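Local structure of polyhedrin (Uranotaenia sapphirina cypovirus, 4ZQX) at residues 102-107 / 172-177; 115-120 / 147-152. The protein packs into the crystalline occlusion bodies that enclose cypovirus particles, and binds ATP. All coordinates share one frame; numbering follows the deposited sequence.

Contact 1: 102-107 / 172-177; sequences LSFYLR and VSIAVI
Leu102 and Phe104 point from strand 102-107 toward strand 173-177, and each turns CG beside its own backbone N (chi1 -62° and -63°); from the other side Ile174 turns CG1 the same way round, and its extended second torsion carries CD1 out to the meeting point. Leu102 and Ile174 approach tip to tip, CD1 to CD1 at 4.0 Å. The other branch of Ile174, CG2, comes to the edge of the Phe104 ring, near the ring plane, and stands 4.1 Å from its CE2. Val176 CG2 reaches that same corner of the ring obliquely, 3.8 Å from Phe104 CE2, so one ring carbon sits against two methyl groups. This is face-to-face packing of two antiparallel sheets, as in a beta sandwich: the strand axes lie 11.0 Å apart, too far for backbone pairing, and run nearly parallel with a crossing angle of -18°. No hydrogen bond passes between the segments, and all four touching residues are buried. Leu29 and Ile31 of the adjoining strand 27-34 extend the apolar layer beside Val176 and Phe104. On the other face of the smaller sheet, Ala175 and Ile177 pack on Thr203 of the second subunit.

Contact 2: 115-120 / 147-152; sequences ASIDIR and NKFVDL. With ATP (adenosine-5'-triphosphate), chain B.
Arg120 NH1 is gripped by two acceptors, Asp118 OD2 at 2.8 Å, a salt bridge within strand 116-120, and the carbonyl of Arg137, while Phe149 meets Ala115 and Ile117 across the contact. This strand borders the smaller of two packed antiparallel sheets, and 150-152 borders the larger; Phe149, just before 150-152, spans the gap between them. The Arg120–Asp118 bond is bent (145° at the hydrogen): the carboxylate takes it on its syn side, 28° out of its own plane, whereas the oxygen lies almost in the guanidinium plane. Asp136 forms a second salt bridge with NH2, and the carbonyl of Gly124 accepts from NE, so all three guanidinium nitrogens are engaged and the rotation of the group is probably fixed.

The contact between the segments is apolar and small, burying 116 Å² in all. Ile117 extends its CG1 branch beside the backbone N with CD1 stretched outward (chi2 170°), and this methyl reaches Phe149 CE1 at 3.9 Å, the two side chains crossing at a slant. Ala115 CB lies 4.1 Å from Phe149 CZ, with CE2 equally near. Both aliphatic groups approach the ring obliquely, and Trp112 adds an edge-to-face ring contact.

Beyond Phe149 the chain runs on to the ATP pocket, where Ser154, Gly156, Arg158 and Ser234 hydrogen-bond the nucleotide. Asp151 and Leu152 instead line it by packing. The carboxylate of Asp151 is salt-bridged to Lys161 through OD1, while its CB lies 3.9 Å from ATP O3'. The backbone passes beside the ribose, Leu152 CA 3.5 Å from ATP O4', and Leu152 CD2 stands 4.1 Å from ATP N3 of the adenine.

Overall arrangement
From the N terminus the chain has already laid down strands 27-34 and 40-47 of the larger sheet and 50-55 of the smaller one when it reaches strand 101-107, where contact 1 opens; it then crosses to strand 116-120 at the border of the smaller sheet. It returns through 147-152 to the larger sheet, closing the loop of contact 2, continues along strand 160-166, and comes back to the smaller sheet at 173-179, where contact 1 closes. Contact 2 is therefore nested inside contact 1. Strands 116-120 and 173-179 are antiparallel neighbours, with probable backbone hydrogen bonds Arg120 N to Ser173 O and Asp118 N to Ala175 O. Tyr105 packs on Leu152, linking contact 1 to the ATP-pocket end of contact 2.

Contact 1: 102-107 / 172-177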
loop_
_atom_site.group_PDB
_atom_site.type_symbol
_atom_site.label_atom_id
_atom_site.label_comp_id
_atom_site.label_asym_id
_atom_site.label_seq_id
_atom_site.Cartn_x
_atom_site.Cartn_y
_atom_site.Cartn_z
ATOM N N LEU A 102 22.365 2.384 6.985
ATOM C CA LEU A 102 21.445 2.362 5.850
ATOM C C LEU A 102 22.114 2.990 4.645
ATOM O O LEU A 102 22.799 4.009 4.777
ATOM C CB LEU A 102 20.171 3.132 6.158
ATOM C CG LEU A 102 19.307 2.631 7.305
ATOM C CD1 LEU A 102 18.186 3.609 7.606
ATOM C CD2 LEU A 102 18.747 1.287 6.952
ATOM N N SER A 103 21.929 2.356 3.488
ATOM C CA SER A 103 22.436 2.830 2.214
ATOM C C SER A 103 21.264 3.001 1.270
ATOM O O SER A 103 20.439 2.102 1.148
ATOM C CB SER A 103 23.388 1.794 1.619
ATOM O OG SER A 103 24.441 1.517 2.510
ATOM N N PHE A 104 21.225 4.140 0.587
ATOM C CA PHE A 104 20.157 4.479 -0.339
ATOM C C PHE A 104 20.763 4.633 -1.725
ATOM O O PHE A 104 21.555 5.536 -1.944
ATOM C CB PHE A 104 19.483 5.801 0.064
ATOM C CG PHE A 104 18.803 5.753 1.396
ATOM C CD1 PHE A 104 19.523 5.916 2.564
ATOM C CD2 PHE A 104 17.442 5.537 1.482
ATOM C CE1 PHE A 104 18.898 5.859 3.784
ATOM C CE2 PHE A 104 16.823 5.481 2.696
ATOM C CZ PHE A 104 17.556 5.640 3.851
ATOM N N TYR A 105 20.379 3.755 -2.648
ATOM C CA TYR A 105 20.892 3.766 -4.014
ATOM C C TYR A 105 19.800 4.232 -4.972
ATOM O O TYR A 105 18.746 3.619 -5.033
ATOM C CB TYR A 105 21.378 2.364 -4.386
ATOM C CG TYR A 105 22.622 1.979 -3.622
ATOM C CD1 TYR A 105 23.858 2.490 -3.990
ATOM C CD2 TYR A 105 22.563 1.141 -2.516
ATOM C CE1 TYR A 105 25.005 2.175 -3.290
ATOM C CE2 TYR A 105 23.713 0.798 -1.825
ATOM C CZ TYR A 105 24.934 1.332 -2.215
ATOM O OH TYR A 105 26.114 1.035 -1.550
ATOM N N LEU A 106 20.054 5.331 -5.684
ATOM C CA LEU A 106 19.080 5.911 -6.611
ATOM C C LEU A 106 19.638 5.895 -8.024
ATOM O O LEU A 106 20.783 6.307 -8.238
ATOM C CB LEU A 106 18.758 7.368 -6.227
ATOM C CG LEU A 106 17.886 7.639 -4.997
ATOM C CD1 LEU A 106 18.598 7.269 -3.706
ATOM C CD2 LEU A 106 17.468 9.105 -4.961
ATOM N N ARG A 107 18.847 5.432 -8.990
ATOM C CA ARG A 107 19.344 5.351 -10.356
ATOM C C ARG A 107 18.257 5.751 -11.328
ATOM O O ARG A 107 17.168 5.195 -11.305
ATOM C CB ARG A 107 19.831 3.926 -10.690
ATOM C CG ARG A 107 20.657 3.840 -11.977
ATOM C CD ARG A 107 20.808 2.391 -12.490
ATOM N NE ARG A 107 21.837 2.296 -13.525
ATOM C CZ ARG A 107 21.643 2.538 -14.819
ATOM N NH1 ARG A 107 20.442 2.868 -15.267
ATOM N NH2 ARG A 107 22.656 2.439 -15.669
ATOM N N VAL A 172 14.040 3.104 13.639
ATOM C CA VAL A 172 13.551 4.224 12.845
ATOM C C VAL A 172 12.575 3.704 11.794
ATOM O O VAL A 172 12.505 2.495 11.553
ATOM C CB VAL A 172 14.722 4.951 12.145
ATOM C CG1 VAL A 172 15.681 5.494 13.181
ATOM C CG2 VAL A 172 15.430 4.015 11.180
ATOM N N SER A 173 11.826 4.629 11.189
ATOM C CA SER A 173 11.019 4.354 9.996
ATOM C C SER A 173 11.518 5.273 8.882
ATOM O O SER A 173 12.276 6.209 9.147
ATOM C CB SER A 173 9.537 4.579 10.270
ATOM O OG SER A 173 9.294 5.900 10.728
ATOM N N ILE A 174 11.126 4.997 7.643
ATOM C CA ILE A 174 11.708 5.686 6.495
ATOM C C ILE A 174 10.654 6.196 5.536
ATOM O O ILE A 174 9.701 5.482 5.204
ATOM C CB ILE A 174 12.634 4.739 5.686
ATOM C CG1 ILE A 174 13.794 4.242 6.547
ATOM C CG2 ILE A 174 13.170 5.445 4.458
ATOM C CD1 ILE A 174 14.674 3.216 5.827
ATOM N N ALA A 175 10.837 7.428 5.081
ATOM C CA ALA A 175 10.044 7.966 3.975
ATOM C C ALA A 175 10.963 8.618 2.954
ATOM O O ALA A 175 11.627 9.606 3.253
ATOM C CB ALA A 175 9.036 8.971 4.477
ATOM N N VAL A 176 10.987 8.041 1.761
ATOM C CA VAL A 176 11.801 8.531 0.661
ATOM C C VAL A 176 10.854 8.950 -0.451
ATOM O O VAL A 176 9.981 8.177 -0.852
ATOM C CB VAL A 176 12.754 7.432 0.144
ATOM C CG1 VAL A 176 13.631 7.952 -0.998
ATOM C CG2 VAL A 176 13.618 6.951 1.252
ATOM N N ILE A 177 11.012 10.181 -0.921
ATOM C CA ILE A 177 10.226 10.697 -2.027
ATOM C C ILE A 177 11.190 11.090 -3.132
ATOM O O ILE A 177 12.051 11.932 -2.902
ATOM C CB ILE A 177 9.421 11.936 -1.594
ATOM C CG1 ILE A 177 8.489 11.568 -0.440
ATOM C CG2 ILE A 177 8.583 12.475 -2.767
ATOM C CD1 ILE A 177 7.813 12.743 0.227
#

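Contact 2: 115-120 / 147-152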
loop_
_atom_site.group_PDB
_atom_site.type_symbol
_atom_site.label_atom_id
_atom_site.label_comp_id
_atom_site.label_asym_id
_atom_site.label_seq_id
_atom_site.Cartn_x
_atom_site.Cartn_y
_atom_site.Cartn_z
ATOM N N ALA A 115 14.839 15.323 -4.395
ATOM C CA ALA A 115 14.771 14.003 -3.774
ATOM C C ALA A 115 14.925 14.170 -2.268
ATOM O O ALA A 115 15.838 14.863 -1.814
ATOM C CB ALA A 115 15.836 13.097 -4.335
ATOM N N SER A 116 14.023 13.568 -1.493
ATOM C CA SER A 116 14.081 13.709 -0.038
ATOM C C SER A 116 14.114 12.364 0.664
ATOM O O SER A 116 13.396 11.448 0.302
ATOM C CB SER A 116 12.917 14.554 0.474
ATOM O OG SER A 116 11.676 13.966 0.165
ATOM N N ILE A 117 14.981 12.261 1.665
ATOM C CA ILE A 117 15.117 11.052 2.467
ATOM C C ILE A 117 14.892 11.479 3.908
ATOM O O ILE A 117 15.678 12.231 4.464
ATOM C CB ILE A 117 16.507 10.409 2.305
ATOM C CG1 ILE A 117 16.747 10.037 0.836
ATOM C CG2 ILE A 117 16.647 9.179 3.203
ATOM C CD1 ILE A 117 18.180 9.613 0.540
ATOM N N ASP A 118 13.802 11.009 4.491
ATOM C CA ASP A 118 13.399 11.425 5.824
ATOM C C ASP A 118 13.444 10.212 6.752
ATOM O O ASP A 118 12.688 9.256 6.572
ATOM C CB ASP A 118 11.985 12.021 5.717
ATOM C CG ASP A 118 11.473 12.631 7.020
ATOM O OD1 ASP A 118 12.263 12.854 7.969
ATOM O OD2 ASP A 118 10.254 12.915 7.061
ATOM N N ILE A 119 14.356 10.250 7.719
ATOM C CA ILE A 119 14.462 9.222 8.752
ATOM C C ILE A 119 13.578 9.645 9.919
ATOM O O ILE A 119 13.852 10.673 10.571
ATOM C CB ILE A 119 15.895 9.066 9.231
ATOM C CG1 ILE A 119 16.838 8.842 8.044
ATOM C CG2 ILE A 119 16.001 7.914 10.230
ATOM C CD1 ILE A 119 16.509 7.653 7.194
ATOM N N ARG A 120 12.519 8.860 10.152
ATOM C CA ARG A 120 11.442 9.220 11.080
ATOM C C ARG A 120 11.477 8.315 12.302
ATOM O O ARG A 120 12.245 7.373 12.341
ATOM C CB ARG A 120 10.073 9.135 10.385
ATOM C CG ARG A 120 9.984 10.016 9.129
ATOM C CD ARG A 120 8.683 9.855 8.383
ATOM N NE ARG A 120 7.525 10.382 9.111
ATOM C CZ ARG A 120 7.141 11.656 9.104
ATOM N NH1 ARG A 120 7.826 12.570 8.418
ATOM N NH2 ARG A 120 6.057 12.023 9.784
ATOM N N ASN A 147 23.517 18.155 -3.034
ATOM C CA ASN A 147 24.923 17.838 -3.309
ATOM C C ASN A 147 25.610 16.971 -2.243
ATOM O O ASN A 147 26.794 16.657 -2.360
ATOM C CB ASN A 147 25.726 19.112 -3.603
ATOM C CG ASN A 147 25.460 19.629 -4.982
ATOM O OD1 ASN A 147 26.000 19.113 -5.971
ATOM N ND2 ASN A 147 24.588 20.611 -5.074
ATOM N N LYS A 148 24.854 16.555 -1.235
ATOM C CA LYS A 148 25.346 15.605 -0.253
ATOM C C LYS A 148 25.156 14.151 -0.732
ATOM O O LYS A 148 25.655 13.222 -0.094
ATOM C CB LYS A 148 24.702 15.849 1.113
ATOM C CG LYS A 148 25.155 17.149 1.756
ATOM C CD LYS A 148 24.443 17.470 3.054
ATOM C CE LYS A 148 25.108 18.670 3.719
ATOM N NZ LYS A 148 24.309 19.202 4.845
ATOM N N PHE A 149 24.457 13.954 -1.850
ATOM C CA PHE A 149 24.489 12.652 -2.529
ATOM C C PHE A 149 25.907 12.372 -3.025
ATOM O O PHE A 149 26.619 13.285 -3.444
ATOM C CB PHE A 149 23.521 12.588 -3.727
ATOM C CG PHE A 149 22.074 12.400 -3.343
ATOM C CD1 PHE A 149 21.642 11.212 -2.777
ATOM C CD2 PHE A 149 21.150 13.391 -3.596
ATOM C CE1 PHE A 149 20.313 11.033 -2.430
ATOM C CE2 PHE A 149 19.824 13.229 -3.257
ATOM C CZ PHE A 149 19.397 12.040 -2.680
ATOM N N VAL A 150 26.290 11.096 -3.013
ATOM C CA VAL A 150 27.608 10.657 -3.433
ATOM C C VAL A 150 27.466 10.031 -4.832
ATOM O O VAL A 150 26.637 9.157 -5.027
ATOM C CB VAL A 150 28.136 9.596 -2.441
ATOM C CG1 VAL A 150 29.473 9.024 -2.903
ATOM C CG2 VAL A 150 28.259 10.187 -1.033
ATOM N N ASP A 151 28.271 10.467 -5.795
ATOM C CA ASP A 151 28.174 9.946 -7.165
ATOM C C ASP A 151 28.839 8.587 -7.251
ATOM O O ASP A 151 29.912 8.402 -6.662
ATOM C CB ASP A 151 28.848 10.875 -8.193
ATOM C CG ASP A 151 28.225 12.251 -8.250
ATOM O OD1 ASP A 151 27.099 12.443 -7.744
ATOM O OD2 ASP A 151 28.871 13.152 -8.820
ATOM N N LEU A 152 28.213 7.658 -7.995
ATOM C CA LEU A 152 28.751 6.316 -8.213
ATOM C C LEU A 152 28.613 5.934 -9.675
ATOM O O LEU A 152 27.738 6.451 -10.361
ATOM C CB LEU A 152 28.022 5.281 -7.360
ATOM C CG LEU A 152 28.234 5.338 -5.848
ATOM C CD1 LEU A 152 27.427 4.254 -5.160
ATOM C CD2 LEU A 152 29.719 5.208 -5.471
HETATM P PG ATP B . 28.672 6.986 -15.328
HETATM O O1G ATP B . 29.667 8.117 -15.263
HETATM O O2G ATP B . 27.646 6.947 -14.214
HETATM O O3G ATP B . 28.074 6.779 -16.708
HETATM P PB ATP B . 31.035 5.329 -15.349
HETATM O O1B ATP B . 31.121 3.822 -15.403
HETATM O O2B ATP B . 31.462 6.154 -16.537
HETATM O O3B ATP B . 29.505 5.657 -14.950
HETATM P PA ATP B . 32.899 6.951 -13.780
HETATM O O1A ATP B . 34.269 6.322 -13.811
HETATM O O2A ATP B . 32.598 8.136 -14.679
HETATM O O3A ATP B . 31.808 5.768 -13.990
HETATM O "O5'" ATP B . 32.625 7.407 -12.246
HETATM C "C5'" ATP B . 31.398 8.032 -11.861
HETATM C "C4'" ATP B . 31.583 8.602 -10.462
HETATM O "O4'" ATP B . 31.773 7.542 -9.522
HETATM C "C3'" ATP B . 32.817 9.487 -10.358
HETATM O "O3'" ATP B . 32.468 10.683 -9.666
HETATM C "C2'" ATP B . 33.807 8.691 -9.532
HETATM O "O2'" ATP B . 34.694 9.477 -8.723
HETATM C "C1'" ATP B . 32.892 7.826 -8.680
HETATM N N9 ATP B . 33.620 6.612 -8.245
HETATM C C8 ATP B . 34.185 5.677 -9.044
HETATM N N7 ATP B . 34.782 4.705 -8.305
HETATM C C5 ATP B . 34.595 5.031 -7.015
HETATM C C6 ATP B . 34.971 4.439 -5.724
HETATM N N6 ATP B . 35.671 3.288 -5.753
HETATM N N1 ATP B . 34.603 5.072 -4.583
HETATM C C2 ATP B . 33.899 6.224 -4.624
HETATM N N3 ATP B . 33.527 6.819 -5.772
HETATM C C4 ATP B . 33.836 6.282 -6.974
#